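Local coordinates for protein acyl-ACP thioesterase (Bacteroides thetaiotaomicron, PDB 2ESS) that probably hydrolyses fatty acyl-ACP thioesters to release free fatty acids, at residues Met72-Trp84 with Arg95-Ile107. Sequence-based numbering, arbitrary orientation.
Sequences MPYQYEKFSVQTW and RNFAVIDKDGKKI
Arg95 bends at chi3 (-66°), and its NH1 donates a hydrogen bond to Thr83 OG1 at 2.9 Å, while NH2 is hydrogen-bonded to His42 ND1. With OG1 anti to the backbone N (chi1 -174°), the Thr83 hydroxyl in turn donates to Asn96 O, 3.0 Å away. That carbonyl accepts a hydrogen bond from Trp84 N on the opposite face of its plane. Asn96 CB lies 3.4 Å above the Trp84 indole plane, toward its rim, and one water joins Asn96 ND2 to Trp84 NE1. Beyond, Phe97 brings CD2 up to Val81 CG1 and Thr83 CB, on the side where helix 28-45 packs against Val81. Ala98 exchanges a pair of backbone hydrogen bonds with Gln82, and Ile100 does the same with Ser80, regular antiparallel pairing of strands 78-88 and 92-100; Ile100 CD1 rests 3.8 Å from Gln82 OE1. Past the strand, Lys102 NZ comes from above the Glu77 carboxylate plane to OE2 at 3.0 Å, a salt bridge, and Glu77 OE1 accepts a hydrogen bond from Tyr74 N. Last, Ile107 CD1 meets Pro73 CD at 3.9 Å. This N-terminal hot-dog hairpin thus pairs a buried hydroxyl bridging arginine and carbonyl with an ion pair between two turns at its open, more exposed end, where solvent probably weakens the attraction.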
loop_
_atom_site.group_PDB
_atom_site.type_symbol
_atom_site.label_atom_id
_atom_site.label_comp_id
_atom_site.label_asym_id
_atom_site.label_seq_id
_atom_site.Cartn_x
_atom_site.Cartn_y
_atom_site.Cartn_z
HETATM N N MSE A 72 -2.758 0.247 17.804
HETATM C CA MSE A 72 -2.712 0.588 16.391
HETATM C C MSE A 72 -4.131 1.062 16.025
HETATM O O MSE A 72 -5.107 0.508 16.503
HETATM C CB MSE A 72 -2.379 -0.719 15.672
HETATM C CG MSE A 72 -1.779 -0.669 14.353
HETATM SE SE MSE A 72 -0.284 0.567 14.081
HETATM C CE MSE A 72 0.964 -0.660 13.173
ATOM N N PRO A 73 -4.268 2.045 15.140
ATOM C CA PRO A 73 -5.639 2.396 14.721
ATOM C C PRO A 73 -6.442 1.232 14.114
ATOM O O PRO A 73 -5.863 0.374 13.443
ATOM C CB PRO A 73 -5.403 3.434 13.631
ATOM C CG PRO A 73 -4.092 3.952 13.852
ATOM C CD PRO A 73 -3.259 2.883 14.498
ATOM N N TYR A 74 -7.751 1.249 14.314
ATOM C CA TYR A 74 -8.660 0.248 13.762
ATOM C C TYR A 74 -9.284 0.680 12.429
ATOM O O TYR A 74 -9.423 1.871 12.133
ATOM C CB TYR A 74 -9.753 -0.064 14.788
ATOM C CG TYR A 74 -10.649 -1.228 14.441
ATOM C CD1 TYR A 74 -10.279 -2.525 14.752
ATOM C CD2 TYR A 74 -11.879 -1.025 13.819
ATOM C CE1 TYR A 74 -11.111 -3.606 14.458
ATOM C CE2 TYR A 74 -12.721 -2.104 13.501
ATOM C CZ TYR A 74 -12.322 -3.396 13.823
ATOM O OH TYR A 74 -13.122 -4.469 13.541
ATOM N N GLN A 75 -9.678 -0.307 11.626
ATOM C CA GLN A 75 -10.286 -0.076 10.334
ATOM C C GLN A 75 -11.347 1.013 10.412
ATOM O O GLN A 75 -12.196 0.984 11.287
ATOM C CB GLN A 75 -10.916 -1.373 9.809
ATOM C CG GLN A 75 -11.383 -1.262 8.394
ATOM C CD GLN A 75 -11.961 -2.563 7.863
ATOM O OE1 GLN A 75 -11.293 -3.295 7.154
ATOM N NE2 GLN A 75 -13.183 -2.862 8.242
ATOM N N TYR A 76 -11.252 1.974 9.495
ATOM C CA TYR A 76 -12.146 3.137 9.396
ATOM C C TYR A 76 -12.063 4.219 10.490
ATOM O O TYR A 76 -12.790 5.197 10.420
ATOM C CB TYR A 76 -13.597 2.714 9.225
ATOM C CG TYR A 76 -13.876 2.038 7.924
ATOM C CD1 TYR A 76 -13.556 2.649 6.707
ATOM C CD2 TYR A 76 -14.455 0.796 7.904
ATOM C CE1 TYR A 76 -13.829 2.019 5.510
ATOM C CE2 TYR A 76 -14.727 0.156 6.732
ATOM C CZ TYR A 76 -14.419 0.756 5.547
ATOM O OH TYR A 76 -14.724 0.070 4.406
ATOM N N GLU A 77 -11.151 4.079 11.446
ATOM C CA GLU A 77 -10.951 5.114 12.442
ATOM C C GLU A 77 -10.049 6.196 11.893
ATOM O O GLU A 77 -9.122 5.928 11.134
ATOM C CB GLU A 77 -10.284 4.569 13.687
ATOM C CG GLU A 77 -11.064 3.580 14.455
ATOM C CD GLU A 77 -10.396 3.231 15.797
ATOM O OE1 GLU A 77 -9.117 3.357 15.961
ATOM O OE2 GLU A 77 -11.174 2.825 16.684
ATOM N N LYS A 78 -10.324 7.419 12.316
ATOM C CA LYS A 78 -9.426 8.516 12.110
ATOM C C LYS A 78 -8.247 8.351 13.039
ATOM O O LYS A 78 -8.365 7.809 14.141
ATOM C CB LYS A 78 -10.111 9.835 12.429
ATOM C CG LYS A 78 -11.202 10.228 11.436
ATOM C CD LYS A 78 -11.913 11.498 11.921
ATOM C CE LYS A 78 -13.165 11.784 11.118
ATOM N NZ LYS A 78 -14.046 12.722 11.865
ATOM N N PHE A 79 -7.119 8.843 12.573
ATOM C CA PHE A 79 -5.927 8.967 13.358
ATOM C C PHE A 79 -5.082 10.094 12.809
ATOM O O PHE A 79 -5.349 10.627 11.741
ATOM C CB PHE A 79 -5.159 7.630 13.466
ATOM C CG PHE A 79 -4.491 7.161 12.193
ATOM C CD1 PHE A 79 -5.213 6.448 11.238
ATOM C CD2 PHE A 79 -3.121 7.368 11.979
ATOM C CE1 PHE A 79 -4.627 5.977 10.073
ATOM C CE2 PHE A 79 -2.513 6.877 10.815
ATOM C CZ PHE A 79 -3.261 6.181 9.869
ATOM N N SER A 80 -4.078 10.493 13.561
ATOM C CA SER A 80 -3.182 11.526 13.056
ATOM C C SER A 80 -1.741 11.265 13.453
ATOM O O SER A 80 -1.457 10.482 14.384
ATOM C CB SER A 80 -3.664 12.914 13.504
ATOM O OG SER A 80 -3.665 12.971 14.886
ATOM N N VAL A 81 -0.857 11.909 12.704
ATOM C CA VAL A 81 0.566 11.829 12.923
ATOM C C VAL A 81 1.085 13.248 13.141
ATOM O O VAL A 81 0.768 14.181 12.375
ATOM C CB VAL A 81 1.252 11.183 11.718
ATOM C CG1 VAL A 81 2.793 11.217 11.865
ATOM C CG2 VAL A 81 0.714 9.774 11.481
ATOM N N GLN A 82 1.884 13.415 14.183
ATOM C CA GLN A 82 2.636 14.649 14.405
ATOM C C GLN A 82 4.106 14.306 14.186
ATOM O O GLN A 82 4.550 13.219 14.533
ATOM C CB GLN A 82 2.432 15.185 15.816
ATOM C CG GLN A 82 1.119 15.900 16.024
ATOM C CD GLN A 82 0.837 16.158 17.467
ATOM O OE1 GLN A 82 1.488 15.618 18.346
ATOM N NE2 GLN A 82 -0.139 16.988 17.720
ATOM N N THR A 83 4.850 15.254 13.637
ATOM C CA THR A 83 6.266 15.068 13.392
ATOM C C THR A 83 7.007 16.393 13.548
ATOM O O THR A 83 6.452 17.480 13.335
ATOM C CB THR A 83 6.496 14.454 11.987
ATOM O OG1 THR A 83 7.879 14.153 11.852
ATOM C CG2 THR A 83 5.992 15.388 10.869
ATOM N N TRP A 84 8.271 16.283 13.924
ATOM C CA TRP A 84 9.097 17.424 14.207
ATOM C C TRP A 84 10.549 16.962 14.195
ATOM O O TRP A 84 10.837 15.769 14.356
ATOM C CB TRP A 84 8.737 18.029 15.585
ATOM C CG TRP A 84 8.973 17.115 16.729
ATOM C CD1 TRP A 84 10.110 17.006 17.474
ATOM C CD2 TRP A 84 8.055 16.154 17.250
ATOM N NE1 TRP A 84 9.957 16.028 18.420
ATOM C CE2 TRP A 84 8.698 15.493 18.304
ATOM C CE3 TRP A 84 6.748 15.780 16.910
ATOM C CZ2 TRP A 84 8.078 14.502 19.043
ATOM C CZ3 TRP A 84 6.138 14.798 17.632
ATOM C CH2 TRP A 84 6.802 14.162 18.691
ATOM N N ARG A 95 14.466 12.913 13.407
ATOM C CA ARG A 95 13.095 13.323 13.244
ATOM C C ARG A 95 12.191 12.367 14.035
ATOM O O ARG A 95 12.282 11.143 13.885
ATOM C CB ARG A 95 12.673 13.266 11.799
ATOM C CG ARG A 95 11.155 13.386 11.663
ATOM C CD ARG A 95 10.668 13.556 10.278
ATOM N NE ARG A 95 11.032 14.801 9.588
ATOM C CZ ARG A 95 10.465 15.983 9.745
ATOM N NH1 ARG A 95 9.583 16.208 10.702
ATOM N NH2 ARG A 95 10.870 16.993 8.988
ATOM N N ASN A 96 11.320 12.939 14.863
ATOM C CA ASN A 96 10.455 12.163 15.765
ATOM C C ASN A 96 9.024 12.326 15.381
ATOM O O ASN A 96 8.665 13.232 14.580
ATOM C CB ASN A 96 10.703 12.560 17.209
ATOM C CG ASN A 96 12.104 12.182 17.667
ATOM O OD1 ASN A 96 12.819 11.418 16.995
ATOM N ND2 ASN A 96 12.516 12.747 18.769
ATOM N N PHE A 97 8.224 11.406 15.890
ATOM C CA PHE A 97 6.798 11.291 15.542
ATOM C C PHE A 97 5.969 10.907 16.770
ATOM O O PHE A 97 6.455 10.226 17.694
ATOM C CB PHE A 97 6.536 10.206 14.489
ATOM C CG PHE A 97 7.328 10.339 13.254
ATOM C CD1 PHE A 97 8.584 9.766 13.167
ATOM C CD2 PHE A 97 6.802 11.001 12.144
ATOM C CE1 PHE A 97 9.315 9.867 11.994
ATOM C CE2 PHE A 97 7.519 11.108 10.993
ATOM C CZ PHE A 97 8.788 10.557 10.914
ATOM N N ALA A 98 4.721 11.364 16.771
ATOM C CA ALA A 98 3.705 10.875 17.706
ATOM C C ALA A 98 2.514 10.412 16.854
ATOM O O ALA A 98 2.215 10.971 15.796
ATOM C CB ALA A 98 3.298 11.963 18.689
ATOM N N VAL A 99 1.876 9.333 17.263
ATOM C CA VAL A 99 0.644 8.865 16.610
ATOM C C VAL A 99 -0.509 9.062 17.577
ATOM O O VAL A 99 -0.425 8.664 18.755
ATOM C CB VAL A 99 0.775 7.367 16.224
ATOM C CG1 VAL A 99 -0.497 6.868 15.496
ATOM C CG2 VAL A 99 2.052 7.190 15.356
ATOM N N ILE A 100 -1.596 9.655 17.078
ATOM C CA ILE A 100 -2.702 10.079 17.913
ATOM C C ILE A 100 -3.952 9.388 17.418
ATOM O O ILE A 100 -4.233 9.388 16.222
ATOM C CB ILE A 100 -2.893 11.617 17.915
ATOM C CG1 ILE A 100 -1.648 12.318 18.475
ATOM C CG2 ILE A 100 -4.042 12.011 18.803
ATOM C CD1 ILE A 100 -0.587 12.536 17.488
ATOM N N ASP A 101 -4.687 8.796 18.336
ATOM C CA ASP A 101 -5.871 7.995 17.963
ATOM C C ASP A 101 -7.101 8.886 17.750
ATOM O O ASP A 101 -7.000 10.098 17.867
ATOM C CB ASP A 101 -6.110 6.859 18.971
ATOM C CG ASP A 101 -6.840 7.296 20.248
ATOM O OD1 ASP A 101 -7.193 8.494 20.438
ATOM O OD2 ASP A 101 -7.083 6.380 21.074
ATOM N N LYS A 102 -8.264 8.291 17.471
ATOM C CA LYS A 102 -9.440 9.087 17.105
ATOM C C LYS A 102 -9.888 10.018 18.261
ATOM O O LYS A 102 -10.469 11.078 18.034
ATOM C CB LYS A 102 -10.590 8.164 16.667
ATOM C CG LYS A 102 -11.136 7.328 17.818
ATOM C CD LYS A 102 -12.078 6.238 17.374
ATOM C CE LYS A 102 -12.474 5.301 18.533
ATOM N NZ LYS A 102 -11.290 4.545 19.083
ATOM N N ASP A 103 -9.610 9.592 19.491
ATOM C CA ASP A 103 -9.960 10.330 20.708
ATOM C C ASP A 103 -8.948 11.393 21.126
ATOM O O ASP A 103 -9.150 12.072 22.132
ATOM C CB ASP A 103 -10.066 9.347 21.860
ATOM C CG ASP A 103 -11.259 8.436 21.745
ATOM O OD1 ASP A 103 -12.153 8.728 20.927
ATOM O OD2 ASP A 103 -11.325 7.432 22.497
ATOM N N GLY A 104 -7.847 11.496 20.404
ATOM C CA GLY A 104 -6.803 12.462 20.728
ATOM C C GLY A 104 -5.774 11.933 21.711
ATOM O O GLY A 104 -4.922 12.673 22.164
ATOM N N LYS A 105 -5.843 10.650 22.024
ATOM C CA LYS A 105 -4.878 10.014 22.910
ATOM C C LYS A 105 -3.625 9.615 22.129
ATOM O O LYS A 105 -3.716 9.013 21.053
ATOM C CB LYS A 105 -5.536 8.777 23.541
ATOM C CG LYS A 105 -4.656 7.938 24.501
ATOM C CD LYS A 105 -5.288 6.554 24.806
ATOM N N LYS A 106 -2.445 9.931 22.662
ATOM C CA LYS A 106 -1.209 9.436 22.089
ATOM C C LYS A 106 -1.124 7.927 22.260
ATOM O O LYS A 106 -1.211 7.415 23.356
ATOM C CB LYS A 106 0.009 10.177 22.660
ATOM C CG LYS A 106 0.325 11.444 21.846
ATOM C CD LYS A 106 1.271 12.336 22.552
ATOM C CE LYS A 106 1.327 13.694 21.905
ATOM N NZ LYS A 106 0.044 14.408 21.974
ATOM N N ILE A 107 -1.055 7.213 21.146
ATOM C CA ILE A 107 -1.025 5.745 21.157
ATOM C C ILE A 107 0.328 5.162 20.715
ATOM O O ILE A 107 0.573 3.954 20.850
ATOM C CB ILE A 107 -2.165 5.106 20.311
ATOM C CG1 ILE A 107 -2.120 5.564 18.842
ATOM C CG2 ILE A 107 -3.529 5.334 21.025
ATOM C CD1 ILE A 107 -2.961 4.764 17.865
HETATM O O HOH W 1 -7.625 5.740 15.970
HETATM O O HOH W 2 -6.428 11.971 15.895
HETATM O O HOH W 3 11.460 14.389 20.706
#